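Local coordinates for protein 3-dehydroquinate dehydratase (Thermus thermophilus, PDB 2UYG) that catalyses the trans-dehydration of 3-dehydroquinate to 3-dehydroshikimate, the third step of chorismate biosynthesis, as a type II dehydroquinase, at residues A[19-24]-A[104-109]; A[71-76]-A[129-134]; A[95-100]-A[111-116]. One frame throughout, in Å; residues are numbered along the deposited sequence.

Contact 1 of 3, residues A[19-24]-A[104-109]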
ATOM      1  N   GLU A  19       2.968  -7.017 -32.972  1.00 68.08           N
ATOM      2  CA  GLU A  19       3.514  -7.987 -32.042  1.00 67.29           C
ATOM      3  C   GLU A  19       2.580  -7.984 -30.856  1.00 65.85           C
ATOM      4  O   GLU A  19       2.411  -9.042 -30.218  1.00 66.82           O
ATOM      5  CB  GLU A  19       4.964  -7.642 -31.616  1.00 68.23           C
ATOM      6  CG  GLU A  19       5.998  -8.771 -31.821  1.00 68.75           C
ATOM      7  CD  GLU A  19       5.709 -10.046 -31.004  1.00 72.20           C
ATOM      8  OE1 GLU A  19       5.652  -9.966 -29.750  1.00 71.75           O
ATOM      9  OE2 GLU A  19       5.574 -11.146 -31.612  1.00 73.65           O
ATOM     10  N   VAL A  20       1.930  -6.837 -30.566  1.00 63.42           N
ATOM     11  CA  VAL A  20       0.830  -6.835 -29.573  1.00 60.85           C
ATOM     12  C   VAL A  20      -0.408  -7.588 -30.062  1.00 58.11           C
ATOM     13  O   VAL A  20      -0.694  -8.618 -29.494  1.00 57.12           O
ATOM     14  CB  VAL A  20       0.485  -5.443 -28.930  1.00 61.08           C
ATOM     15  CG1 VAL A  20      -0.631  -5.584 -27.931  1.00 61.89           C
ATOM     16  CG2 VAL A  20       1.669  -4.895 -28.193  1.00 60.66           C
ATOM     17  N   TYR A  21      -1.112  -7.142 -31.100  1.00 56.03           N
ATOM     18  CA  TYR A  21      -2.428  -7.737 -31.433  1.00 54.71           C
ATOM     19  C   TYR A  21      -2.553  -8.784 -32.599  1.00 53.81           C
ATOM     20  O   TYR A  21      -3.368  -9.736 -32.498  1.00 54.71           O
ATOM     21  CB  TYR A  21      -3.441  -6.629 -31.627  1.00 54.04           C
ATOM     22  CG  TYR A  21      -3.694  -5.849 -30.378  1.00 52.38           C
ATOM     23  CD1 TYR A  21      -3.131  -4.575 -30.196  1.00 53.30           C
ATOM     24  CD2 TYR A  21      -4.474  -6.377 -29.352  1.00 50.67           C
ATOM     25  CE1 TYR A  21      -3.335  -3.838 -29.013  1.00 51.65           C
ATOM     26  CE2 TYR A  21      -4.694  -5.644 -28.160  1.00 51.15           C
ATOM     27  CZ  TYR A  21      -4.131  -4.374 -28.001  1.00 52.56           C
ATOM     28  OH  TYR A  21      -4.363  -3.622 -26.846  1.00 51.43           O
ATOM     29  N   GLY A  22      -1.722  -8.639 -33.639  1.00 52.16           N
ATOM     30  CA  GLY A  22      -1.771  -9.472 -34.831  1.00 49.42           C
ATOM     31  C   GLY A  22      -2.210  -8.667 -36.069  1.00 48.18           C
ATOM     32  O   GLY A  22      -2.298  -7.455 -36.040  1.00 46.52           O
ATOM     33  N   ARG A  23      -2.508  -9.363 -37.160  1.00 46.50           N
ATOM     34  CA  ARG A  23      -2.858  -8.687 -38.410  1.00 45.32           C
ATOM     35  C   ARG A  23      -4.361  -8.814 -38.682  1.00 41.84           C
ATOM     36  O   ARG A  23      -4.911  -8.030 -39.461  1.00 40.09           O
ATOM     37  CB  ARG A  23      -1.989  -9.187 -39.590  1.00 46.52           C
ATOM     38  CG  ARG A  23      -1.841 -10.763 -39.773  1.00 51.78           C
ATOM     39  CD  ARG A  23      -0.396 -11.260 -40.290  1.00 56.69           C
ATOM     40  NE  ARG A  23      -0.165 -10.907 -41.703  1.00 62.13           N
ATOM     41  CZ  ARG A  23       0.703 -11.499 -42.545  1.00 66.14           C
ATOM     42  NH1 ARG A  23       1.474 -12.517 -42.167  1.00 69.86           N
ATOM     43  NH2 ARG A  23       0.798 -11.069 -43.795  1.00 66.56           N
ATOM     44  N   THR A  24      -5.045  -9.737 -37.995  1.00 39.18           N
ATOM     45  CA  THR A  24      -6.419  -9.976 -38.330  1.00 37.54           C
ATOM     46  C   THR A  24      -7.367  -8.809 -37.936  1.00 36.10           C
ATOM     47  O   THR A  24      -7.211  -8.172 -36.870  1.00 34.77           O
ATOM     48  CB  THR A  24      -6.972 -11.403 -37.952  1.00 38.94           C
ATOM     49  OG1 THR A  24      -7.906 -11.302 -36.890  1.00 40.96           O
ATOM     50  CG2 THR A  24      -5.932 -12.447 -37.571  1.00 36.76           C
ATOM     51  N   HIS A 104      -1.534 -10.673 -18.611  1.00 34.69           N
ATOM     52  CA  HIS A 104      -0.561 -10.796 -17.561  1.00 34.79           C
ATOM     53  C   HIS A 104       0.850 -10.578 -17.997  1.00 32.78           C
ATOM     54  O   HIS A 104       1.711 -10.656 -17.190  1.00 33.61           O
ATOM     55  CB  HIS A 104      -0.711 -12.172 -16.904  1.00 34.11           C
ATOM     56  CG  HIS A 104      -2.061 -12.367 -16.366  1.00 37.53           C
ATOM     57  ND1 HIS A 104      -2.963 -13.248 -16.923  1.00 44.20           N
ATOM     58  CD2 HIS A 104      -2.716 -11.724 -15.379  1.00 41.13           C
ATOM     59  CE1 HIS A 104      -4.095 -13.200 -16.248  1.00 46.36           C
ATOM     60  NE2 HIS A 104      -3.990 -12.241 -15.340  1.00 47.83           N
ATOM     61  N   ALA A 105       1.079 -10.291 -19.256  1.00 33.48           N
ATOM     62  CA  ALA A 105       2.393 -10.068 -19.840  1.00 34.05           C
ATOM     63  C   ALA A 105       2.490  -8.680 -20.453  1.00 34.32           C
ATOM     64  O   ALA A 105       3.292  -8.473 -21.357  1.00 34.16           O
ATOM     65  CB  ALA A 105       2.660 -11.128 -20.947  1.00 35.10           C
ATOM     66  N   ARG A 106       1.640  -7.749 -20.013  1.00 34.88           N
ATOM     67  CA  ARG A 106       1.713  -6.356 -20.449  1.00 35.28           C
ATOM     68  C   ARG A 106       1.745  -5.420 -19.224  1.00 35.15           C
ATOM     69  O   ARG A 106       2.240  -5.831 -18.202  1.00 36.72           O
ATOM     70  CB  ARG A 106       0.518  -6.092 -21.334  1.00 36.28           C
ATOM     71  CG  ARG A 106       0.243  -7.173 -22.406  1.00 35.97           C
ATOM     72  CD  ARG A 106      -0.987  -6.976 -23.166  1.00 31.58           C
ATOM     73  NE  ARG A 106      -1.027  -5.667 -23.837  1.00 33.24           N
ATOM     74  CZ  ARG A 106      -2.080  -5.249 -24.550  1.00 31.99           C
ATOM     75  NH1 ARG A 106      -2.080  -4.081 -25.139  1.00 27.54           N
ATOM     76  NH2 ARG A 106      -3.147  -6.040 -24.703  1.00 34.12           N
ATOM     77  N   GLU A 107       1.166  -4.222 -19.274  1.00 34.12           N
ATOM     78  CA  GLU A 107       1.200  -3.306 -18.141  1.00 34.64           C
ATOM     79  C   GLU A 107       0.484  -3.865 -16.898  1.00 34.19           C
ATOM     80  O   GLU A 107      -0.500  -4.620 -16.985  1.00 35.14           O
ATOM     81  CB  GLU A 107       0.593  -1.920 -18.511  1.00 34.92           C
ATOM     82  CG  GLU A 107       1.200  -1.258 -19.743  1.00 37.19           C
ATOM     83  CD  GLU A 107       0.431  -1.551 -21.010  1.00 44.07           C
ATOM     84  OE1 GLU A 107      -0.011  -2.683 -21.193  1.00 49.03           O
ATOM     85  OE2 GLU A 107       0.231  -0.665 -21.848  1.00 48.43           O
ATOM     86  N   GLU A 108       0.935  -3.450 -15.727  1.00 33.50           N
ATOM     87  CA  GLU A 108       0.342  -3.908 -14.517  1.00 33.67           C
ATOM     88  C   GLU A 108      -1.143  -3.714 -14.512  1.00 32.40           C
ATOM     89  O   GLU A 108      -1.833  -4.551 -13.955  1.00 32.74           O
ATOM     90  CB  GLU A 108       0.895  -3.213 -13.249  1.00 34.67           C
ATOM     91  CG  GLU A 108       0.259  -3.749 -11.941  1.00 39.16           C
ATOM     92  CD  GLU A 108       0.877  -3.210 -10.658  1.00 50.73           C
ATOM     93  OE1 GLU A 108       1.503  -2.102 -10.667  1.00 58.81           O
ATOM     94  OE2 GLU A 108       0.701  -3.864  -9.614  1.00 55.44           O
ATOM     95  N   PHE A 109      -1.640  -2.570 -14.981  1.00 30.79           N
ATOM     96  CA  PHE A 109      -3.083  -2.297 -14.810  1.00 30.55           C
ATOM     97  C   PHE A 109      -3.993  -3.267 -15.628  1.00 28.76           C
ATOM     98  O   PHE A 109      -5.073  -3.465 -15.263  1.00 27.74           O
ATOM     99  CB  PHE A 109      -3.434  -0.841 -15.151  1.00 28.80           C
ATOM    100  CG  PHE A 109      -3.378  -0.539 -16.610  1.00 29.48           C
ATOM    101  CD1 PHE A 109      -4.467  -0.775 -17.426  1.00 28.68           C
ATOM    102  CD2 PHE A 109      -2.249   0.024 -17.170  1.00 31.61           C
ATOM    103  CE1 PHE A 109      -4.420  -0.463 -18.776  1.00 27.30           C
ATOM    104  CE2 PHE A 109      -2.197   0.314 -18.477  1.00 24.60           C
ATOM    105  CZ  PHE A 109      -3.296   0.091 -19.280  1.00 27.08           C
TER
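Arg106 meets Tyr21 and Val20 where two surface loops join at the active site of this flavodoxin-like fold. Residues 19-24 belong to the loop between strand 2-6 and helix 26-39. This loop carries Tyr21, the predicted proton acceptor. Along 104-109, His104 and Ala105 come first and pack against a second subunit. Arg106 follows and makes the contact. Its chain bends at chi3 (57°) and crosses the tyrosine at about a right angle. Arg106 NH1 donates to Tyr21 OH over 2.9 Å. The bond is nearly straight (167°), and the oxygen lies in the guanidinium plane. Arg106 NH2 adds a weak bond to Tyr21 OH at 3.5 Å; its stronger partner is Thr101 OG1. The ring and guanidinium planes stand 81° apart, and the guanidinium meets the hydroxyl with its edge. With an alanine here, Tyr21 OH would probably lose both donors and the phenol would be held less firmly. Further on, Glu107 forms a salt bridge with Arg110, and Phe109 stacks on Tyr82 of a third subunit. Val20 completes the contact over one guanidinium face, with its CG1 3.5 Å from Arg106 NH1.

Contact 2 of 3, residues A[71-76]-A[129-134]; sequences VLNPGA and LSYKLA
The predicted substrate pocket at the C-terminal end of the parallel sheet is where Asn73 meets Tyr131. Asn73 is the last residue of strand 69-73 and is predicted to bind the substrate. Tyr131 sits in the first turn of helix 129-140. Asn73 CG is anti to the backbone N (chi1 -180°), which carries the amide toward the phenol. Asn73 ND2 donates to Tyr131 OH over 3.0 Å. The hydroxyl lies close to the amide plane, while the amide and ring planes are turned 42° apart. The phenol oxygen also touches the base of the same side chain, with Tyr131 OH 3.3 Å from Asn73 CB. The other end of the amide is held by its own loop. Asn73 OD1 accepts from Gly75 N over 2.9 Å, an Asx turn, with the donor 36° above the carbonyl plane. Both ends of the amide are therefore in use, which probably fixes its rotation. Farther from the pocket the contact becomes apolar. Val71 straddles the methyl of Ala134, with CG1 3.9 Å and CG2 4.0 Å from Ala134 CB. Val71 CG1 also approaches the ring at Tyr131 CD2, 4.4 Å away. Around the pair, Tyr131 packs on Leu29 and Cys33 of helix 26-39, and Ala134 packs on Val98 of the next strand. The axes of strand residues 71-73 and helix residues 129-134 run roughly antiparallel and come within 9.7 Å. A helix laid back across a central parallel sheet, with binding residues at the strand ends, is the layout of the flavodoxin-like alpha/beta fold.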
ATOM      1  N   VAL A  71     -20.445 -13.751 -25.419  1.00 26.05           N
ATOM      2  CA  VAL A  71     -19.009 -13.809 -25.378  1.00 26.94           C
ATOM      3  C   VAL A  71     -18.596 -12.344 -25.406  1.00 26.63           C
ATOM      4  O   VAL A  71     -18.989 -11.660 -26.345  1.00 26.13           O
ATOM      5  CB  VAL A  71     -18.488 -14.607 -26.598  1.00 27.12           C
ATOM      6  CG1 VAL A  71     -17.018 -14.535 -26.711  1.00 28.15           C
ATOM      7  CG2 VAL A  71     -18.964 -16.066 -26.536  1.00 29.56           C
ATOM      8  N   LEU A  72     -17.715 -11.925 -24.473  1.00 24.30           N
ATOM      9  CA  LEU A  72     -17.500 -10.554 -24.163  1.00 23.57           C
ATOM     10  C   LEU A  72     -16.057 -10.198 -23.997  1.00 23.37           C
ATOM     11  O   LEU A  72     -15.392 -10.731 -23.134  1.00 23.67           O
ATOM     12  CB  LEU A  72     -18.233 -10.255 -22.825  1.00 24.16           C
ATOM     13  CG  LEU A  72     -18.050  -8.869 -22.256  1.00 23.69           C
ATOM     14  CD1 LEU A  72     -18.677  -7.940 -23.240  1.00 26.12           C
ATOM     15  CD2 LEU A  72     -18.811  -8.709 -20.864  1.00 23.79           C
ATOM     16  N   ASN A  73     -15.591  -9.250 -24.809  1.00 23.04           N
ATOM     17  CA  ASN A  73     -14.261  -8.715 -24.781  1.00 22.02           C
ATOM     18  C   ASN A  73     -14.481  -7.222 -24.539  1.00 22.52           C
ATOM     19  O   ASN A  73     -14.747  -6.452 -25.528  1.00 24.57           O
ATOM     20  CB  ASN A  73     -13.498  -8.916 -26.103  1.00 19.98           C
ATOM     21  CG  ASN A  73     -12.073  -8.330 -26.036  1.00 21.20           C
ATOM     22  OD1 ASN A  73     -11.772  -7.598 -25.118  1.00 18.52           O
ATOM     23  ND2 ASN A  73     -11.194  -8.727 -26.947  1.00 18.99           N
ATOM     24  N   PRO A  74     -14.408  -6.772 -23.307  1.00 21.38           N
ATOM     25  CA  PRO A  74     -14.668  -5.342 -23.085  1.00 21.73           C
ATOM     26  C   PRO A  74     -13.538  -4.406 -23.555  1.00 22.65           C
ATOM     27  O   PRO A  74     -13.676  -3.197 -23.408  1.00 19.94           O
ATOM     28  CB  PRO A  74     -14.898  -5.274 -21.594  1.00 22.68           C
ATOM     29  CG  PRO A  74     -15.044  -6.841 -21.099  1.00 22.27           C
ATOM     30  CD  PRO A  74     -14.259  -7.544 -22.066  1.00 21.15           C
ATOM     31  N   GLY A  75     -12.397  -4.929 -24.057  1.00 22.44           N
ATOM     32  CA  GLY A  75     -11.320  -3.987 -24.427  1.00 22.35           C
ATOM     33  C   GLY A  75     -10.794  -3.351 -23.110  1.00 22.85           C
ATOM     34  O   GLY A  75     -10.965  -3.963 -22.055  1.00 20.20           O
ATOM     35  N   ALA A  76     -10.294  -2.116 -23.111  1.00 21.49           N
ATOM     36  CA  ALA A  76      -9.769  -1.528 -21.874  1.00 22.21           C
ATOM     37  C   ALA A  76     -10.796  -1.364 -20.664  1.00 22.14           C
ATOM     38  O   ALA A  76     -10.345  -1.171 -19.488  1.00 19.76           O
ATOM     39  CB  ALA A  76      -9.167  -0.259 -22.148  1.00 22.61           C
ATOM     40  N   LEU A 129      -8.281 -17.053 -31.789  1.00 27.13           N
ATOM     41  CA  LEU A 129      -8.639 -18.329 -31.206  1.00 26.35           C
ATOM     42  C   LEU A 129      -9.183 -18.239 -29.789  1.00 24.95           C
ATOM     43  O   LEU A 129      -9.762 -19.194 -29.341  1.00 25.28           O
ATOM     44  CB  LEU A 129      -7.385 -19.237 -31.254  1.00 26.10           C
ATOM     45  CG  LEU A 129      -7.057 -19.656 -32.684  1.00 29.33           C
ATOM     46  CD1 LEU A 129      -5.672 -20.216 -32.711  1.00 30.86           C
ATOM     47  CD2 LEU A 129      -8.054 -20.706 -33.203  1.00 31.80           C
ATOM     48  N   SER A 130      -8.989 -17.155 -29.032  1.00 24.60           N
ATOM     49  CA  SER A 130      -9.694 -17.040 -27.725  1.00 25.72           C
ATOM     50  C   SER A 130     -11.209 -17.058 -27.953  1.00 26.01           C
ATOM     51  O   SER A 130     -11.963 -17.515 -27.066  1.00 25.86           O
ATOM     52  CB  SER A 130      -9.398 -15.709 -26.955  1.00 24.97           C
ATOM     53  OG  SER A 130      -8.052 -15.498 -26.741  1.00 22.60           O
ATOM     54  N   TYR A 131     -11.648 -16.470 -29.086  1.00 26.27           N
ATOM     55  CA  TYR A 131     -13.091 -16.473 -29.450  1.00 26.47           C
ATOM     56  C   TYR A 131     -13.549 -17.851 -29.783  1.00 26.47           C
ATOM     57  O   TYR A 131     -14.607 -18.360 -29.295  1.00 27.61           O
ATOM     58  CB  TYR A 131     -13.436 -15.468 -30.594  1.00 24.78           C
ATOM     59  CG  TYR A 131     -13.265 -14.040 -30.186  1.00 24.33           C
ATOM     60  CD1 TYR A 131     -11.960 -13.462 -30.041  1.00 23.51           C
ATOM     61  CD2 TYR A 131     -14.383 -13.193 -29.987  1.00 25.03           C
ATOM     62  CE1 TYR A 131     -11.785 -12.070 -29.649  1.00 18.26           C
ATOM     63  CE2 TYR A 131     -14.206 -11.829 -29.657  1.00 21.48           C
ATOM     64  CZ  TYR A 131     -12.909 -11.291 -29.474  1.00 21.54           C
ATOM     65  OH  TYR A 131     -12.801  -9.978 -29.159  1.00 22.25           O
ATOM     66  N   LYS A 132     -12.723 -18.516 -30.554  1.00 28.04           N
ATOM     67  CA  LYS A 132     -12.972 -19.962 -30.868  1.00 28.40           C
ATOM     68  C   LYS A 132     -13.229 -20.791 -29.683  1.00 26.94           C
ATOM     69  O   LYS A 132     -14.238 -21.563 -29.606  1.00 26.53           O
ATOM     70  CB  LYS A 132     -11.762 -20.584 -31.567  1.00 29.24           C
ATOM     71  CG  LYS A 132     -12.130 -21.463 -32.707  1.00 32.54           C
ATOM     72  CD  LYS A 132     -11.999 -22.922 -32.543  1.00 37.27           C
ATOM     73  CE  LYS A 132     -11.080 -23.477 -33.592  1.00 38.24           C
ATOM     74  NZ  LYS A 132     -11.723 -24.530 -34.284  1.00 36.79           N
ATOM     75  N   LEU A 133     -12.269 -20.722 -28.765  1.00 25.65           N
ATOM     76  CA  LEU A 133     -12.393 -21.556 -27.597  1.00 24.96           C
ATOM     77  C   LEU A 133     -13.647 -21.253 -26.758  1.00 24.13           C
ATOM     78  O   LEU A 133     -14.260 -22.207 -26.144  1.00 21.21           O
ATOM     79  CB  LEU A 133     -11.170 -21.477 -26.663  1.00 25.50           C
ATOM     80  CG  LEU A 133      -9.695 -21.574 -27.065  1.00 28.52           C
ATOM     81  CD1 LEU A 133      -8.778 -21.847 -25.857  1.00 27.48           C
ATOM     82  CD2 LEU A 133      -9.308 -22.355 -28.241  1.00 27.10           C
ATOM     83  N   ALA A 134     -14.023 -19.953 -26.707  1.00 22.76           N
ATOM     84  CA  ALA A 134     -15.279 -19.592 -26.007  1.00 24.14           C
ATOM     85  C   ALA A 134     -16.470 -20.302 -26.667  1.00 23.75           C
ATOM     86  O   ALA A 134     -17.359 -20.747 -25.997  1.00 23.77           O
ATOM     87  CB  ALA A 134     -15.518 -18.072 -26.020  1.00 23.62           C
TER

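Contact 3 of 3, residues A[95-100]-A[111-116]; sequences VVEVHL and RHSVTA
A buried carboxylate gripped by two hydroxyls and an imidazole is the striking feature here: Glu97 takes bonds from Ser113 and Thr115 across the contact, and from His99 on its own strand. Strand 95-99 belongs to the central parallel sheet of the flavodoxin-like fold. Segment 111-116 is part of the long loop that leads on to strand 121-124. With chi1 at 180° the glutamate chain stretches straight off the strand, which brings its carboxylate to the loop. Ser113 OG donates to Glu97 OE1 over 3.0 Å, on the syn lone pair. Thr115 OG1 donates to the other oxygen, Glu97 OE2, at 2.5 Å, an unusually short distance whose exact value is doubtful. It comes from well above the carboxylate plane, 51° out of it, and its chain crosses that of the glutamate at about a right angle. Ser113 OG also accepts from Ala116 N over 3.0 Å, an ST motif, and takes a weak bond from Thr115 N. Its hydroxyl is thus tied both to its own backbone and to the strand. The methyl of Ala116 packs close to the carboxylate, with its CB 3.6 Å from Glu97 OE2. Ile122 of strand 121-124 touches Glu97, His99 and Ala116, and Ala116 O accepts from Asn102 ND2 of a second subunit. The loop thus acts as a second shell to His99, the predicted proton donor: it holds the carboxylate, which probably helps to orient the ring. His99 NE2 donates to Glu97 OE1 over 2.6 Å, in the ring plane and on the anti lone pair.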
ATOM      1  N   VAL A  95     -21.914 -15.535 -19.376  1.00 26.75           N
ATOM      2  CA  VAL A  95     -21.018 -14.649 -20.064  1.00 27.26           C
ATOM      3  C   VAL A  95     -19.556 -15.222 -19.997  1.00 26.91           C
ATOM      4  O   VAL A  95     -19.073 -15.579 -18.919  1.00 28.23           O
ATOM      5  CB  VAL A  95     -21.065 -13.307 -19.430  1.00 28.07           C
ATOM      6  CG1 VAL A  95     -20.144 -12.355 -20.147  1.00 29.17           C
ATOM      7  CG2 VAL A  95     -22.485 -12.731 -19.422  1.00 27.14           C
ATOM      8  N   VAL A  96     -18.923 -15.383 -21.155  1.00 24.04           N
ATOM      9  CA  VAL A  96     -17.556 -15.785 -21.241  1.00 24.70           C
ATOM     10  C   VAL A  96     -16.717 -14.548 -21.672  1.00 24.69           C
ATOM     11  O   VAL A  96     -17.033 -13.927 -22.638  1.00 23.47           O
ATOM     12  CB  VAL A  96     -17.309 -16.879 -22.278  1.00 24.64           C
ATOM     13  CG1 VAL A  96     -15.852 -17.325 -22.206  1.00 24.14           C
ATOM     14  CG2 VAL A  96     -18.228 -18.140 -22.006  1.00 25.46           C
ATOM     15  N   GLU A  97     -15.698 -14.210 -20.887  1.00 23.10           N
ATOM     16  CA  GLU A  97     -14.856 -13.039 -21.103  1.00 23.10           C
ATOM     17  C   GLU A  97     -13.697 -13.538 -21.939  1.00 21.14           C
ATOM     18  O   GLU A  97     -13.093 -14.495 -21.605  1.00 22.46           O
ATOM     19  CB  GLU A  97     -14.355 -12.465 -19.769  1.00 22.31           C
ATOM     20  CG  GLU A  97     -13.485 -11.271 -19.952  1.00 25.37           C
ATOM     21  CD  GLU A  97     -13.095 -10.543 -18.656  1.00 27.41           C
ATOM     22  OE1 GLU A  97     -11.875 -10.193 -18.469  1.00 27.78           O
ATOM     23  OE2 GLU A  97     -13.972 -10.331 -17.834  1.00 32.19           O
ATOM     24  N   VAL A  98     -13.391 -12.865 -22.999  1.00 21.74           N
ATOM     25  CA  VAL A  98     -12.336 -13.233 -23.939  1.00 23.29           C
ATOM     26  C   VAL A  98     -11.398 -12.071 -24.159  1.00 23.08           C
ATOM     27  O   VAL A  98     -11.821 -10.895 -24.181  1.00 21.70           O
ATOM     28  CB  VAL A  98     -13.160 -13.698 -25.210  1.00 25.08           C
ATOM     29  CG1 VAL A  98     -12.515 -13.518 -26.431  1.00 32.59           C
ATOM     30  CG2 VAL A  98     -13.572 -15.170 -24.996  1.00 24.57           C
ATOM     31  N   HIS A  99     -10.094 -12.347 -24.335  1.00 24.13           N
ATOM     32  CA  HIS A  99      -9.134 -11.281 -24.771  1.00 23.54           C
ATOM     33  C   HIS A  99      -8.154 -11.912 -25.732  1.00 23.96           C
ATOM     34  O   HIS A  99      -7.753 -13.038 -25.494  1.00 24.46           O
ATOM     35  CB  HIS A  99      -8.315 -10.701 -23.620  1.00 21.32           C
ATOM     36  CG  HIS A  99      -9.134 -10.298 -22.459  1.00 23.94           C
ATOM     37  ND1 HIS A  99      -9.645  -9.020 -22.319  1.00 22.10           N
ATOM     38  CD2 HIS A  99      -9.619 -11.018 -21.419  1.00 24.10           C
ATOM     39  CE1 HIS A  99     -10.347  -8.968 -21.204  1.00 20.76           C
ATOM     40  NE2 HIS A  99     -10.358 -10.166 -20.641  1.00 23.67           N
ATOM     41  N   LEU A 100      -7.761 -11.176 -26.753  1.00 23.63           N
ATOM     42  CA  LEU A 100      -6.816 -11.601 -27.732  1.00 25.00           C
ATOM     43  C   LEU A 100      -5.448 -11.851 -27.135  1.00 25.51           C
ATOM     44  O   LEU A 100      -4.806 -12.823 -27.493  1.00 21.97           O
ATOM     45  CB  LEU A 100      -6.623 -10.504 -28.767  1.00 25.50           C
ATOM     46  CG  LEU A 100      -7.924 -10.209 -29.545  1.00 29.27           C
ATOM     47  CD1 LEU A 100      -7.863  -8.753 -29.939  1.00 31.83           C
ATOM     48  CD2 LEU A 100      -8.048 -11.133 -30.715  1.00 28.64           C
ATOM     49  N   ARG A 111      -3.643  -6.325 -15.670  1.00 30.20           N
ATOM     50  CA  ARG A 111      -3.735  -7.568 -14.931  1.00 32.18           C
ATOM     51  C   ARG A 111      -4.997  -7.640 -14.103  1.00 33.42           C
ATOM     52  O   ARG A 111      -5.396  -8.741 -13.661  1.00 34.58           O
ATOM     53  CB  ARG A 111      -2.461  -7.869 -14.109  1.00 32.04           C
ATOM     54  CG  ARG A 111      -1.213  -7.772 -14.981  1.00 36.84           C
ATOM     55  CD  ARG A 111       0.111  -8.286 -14.428  1.00 43.51           C
ATOM     56  NE  ARG A 111      -0.017  -9.705 -14.099  1.00 48.48           N
ATOM     57  CZ  ARG A 111       0.866 -10.395 -13.393  1.00 52.79           C
ATOM     58  NH1 ARG A 111       1.984  -9.810 -12.946  1.00 52.45           N
ATOM     59  NH2 ARG A 111       0.640 -11.692 -13.150  1.00 52.22           N
ATOM     60  N   HIS A 112      -5.738  -6.557 -13.936  1.00 33.21           N
ATOM     61  CA  HIS A 112      -6.898  -6.707 -13.066  1.00 34.22           C
ATOM     62  C   HIS A 112      -8.202  -6.655 -13.917  1.00 31.44           C
ATOM     63  O   HIS A 112      -8.333  -5.816 -14.771  1.00 30.47           O
ATOM     64  CB  HIS A 112      -6.633  -5.762 -11.826  1.00 35.85           C
ATOM     65  CG  HIS A 112      -7.516  -4.557 -11.675  1.00 47.45           C
ATOM     66  ND1 HIS A 112      -7.854  -3.700 -12.719  1.00 55.74           N
ATOM     67  CD2 HIS A 112      -8.043  -3.995 -10.540  1.00 53.84           C
ATOM     68  CE1 HIS A 112      -8.593  -2.704 -12.243  1.00 56.02           C
ATOM     69  NE2 HIS A 112      -8.714  -2.851 -10.927  1.00 58.29           N
ATOM     70  N   SER A 113      -9.113  -7.629 -13.819  1.00 28.71           N
ATOM     71  CA  SER A 113     -10.321  -7.552 -14.619  1.00 26.33           C
ATOM     72  C   SER A 113     -11.478  -7.400 -13.680  1.00 26.93           C
ATOM     73  O   SER A 113     -11.776  -8.337 -12.901  1.00 25.56           O
ATOM     74  CB  SER A 113     -10.600  -8.748 -15.472  1.00 25.12           C
ATOM     75  OG  SER A 113     -12.015  -8.658 -15.851  1.00 22.35           O
ATOM     76  N   VAL A 114     -12.179  -6.263 -13.772  1.00 25.80           N
ATOM     77  CA  VAL A 114     -13.347  -6.086 -12.967  1.00 23.85           C
ATOM     78  C   VAL A 114     -14.559  -6.773 -13.397  1.00 22.96           C
ATOM     79  O   VAL A 114     -15.486  -6.842 -12.593  1.00 25.15           O
ATOM     80  CB  VAL A 114     -13.725  -4.629 -12.703  1.00 25.15           C
ATOM     81  CG1 VAL A 114     -12.486  -3.782 -12.357  1.00 26.10           C
ATOM     82  CG2 VAL A 114     -14.685  -4.000 -13.752  1.00 24.05           C
ATOM     83  N   THR A 115     -14.630  -7.220 -14.633  1.00 22.82           N
ATOM     84  CA  THR A 115     -15.786  -8.003 -15.105  1.00 23.79           C
ATOM     85  C   THR A 115     -15.667  -9.462 -14.864  1.00 24.29           C
ATOM     86  O   THR A 115     -16.685 -10.141 -14.771  1.00 24.32           O
ATOM     87  CB  THR A 115     -16.040  -7.866 -16.590  1.00 23.94           C
ATOM     88  OG1 THR A 115     -14.805  -8.033 -17.284  1.00 21.27           O
ATOM     89  CG2 THR A 115     -16.573  -6.460 -16.934  1.00 21.64           C
ATOM     90  N   ALA A 116     -14.427  -9.968 -14.705  1.00 26.28           N
ATOM     91  CA  ALA A 116     -14.235 -11.429 -14.733  1.00 25.11           C
ATOM     92  C   ALA A 116     -14.939 -12.161 -13.583  1.00 25.18           C
ATOM     93  O   ALA A 116     -15.401 -13.300 -13.809  1.00 26.37           O
ATOM     94  CB  ALA A 116     -12.680 -11.850 -14.871  1.00 25.27           C
TER

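Overall arrangement
Contacts 2 and 3 are buried, while contact 1 lies at the surface. Strands 69-73 and 95-99 are neighbours in the sheet, so contacts 2 and 3 share one framework; Ser130 OG, on the helix of contact 2, probably bonds to His99 O. Contact 1 joins two loops and touches contact 3 through Tyr21 with Leu100 and His104 with Arg111. Chemistry follows place. An arginine holds a phenol between the surface loops of contact 1, an amide and a phenol meet beside apolar packing in contact 2, and contact 3 is a buried polar network. Each contact carries a predicted active-site or substrate-binding residue, and each touches a second subunit of the dodecamer.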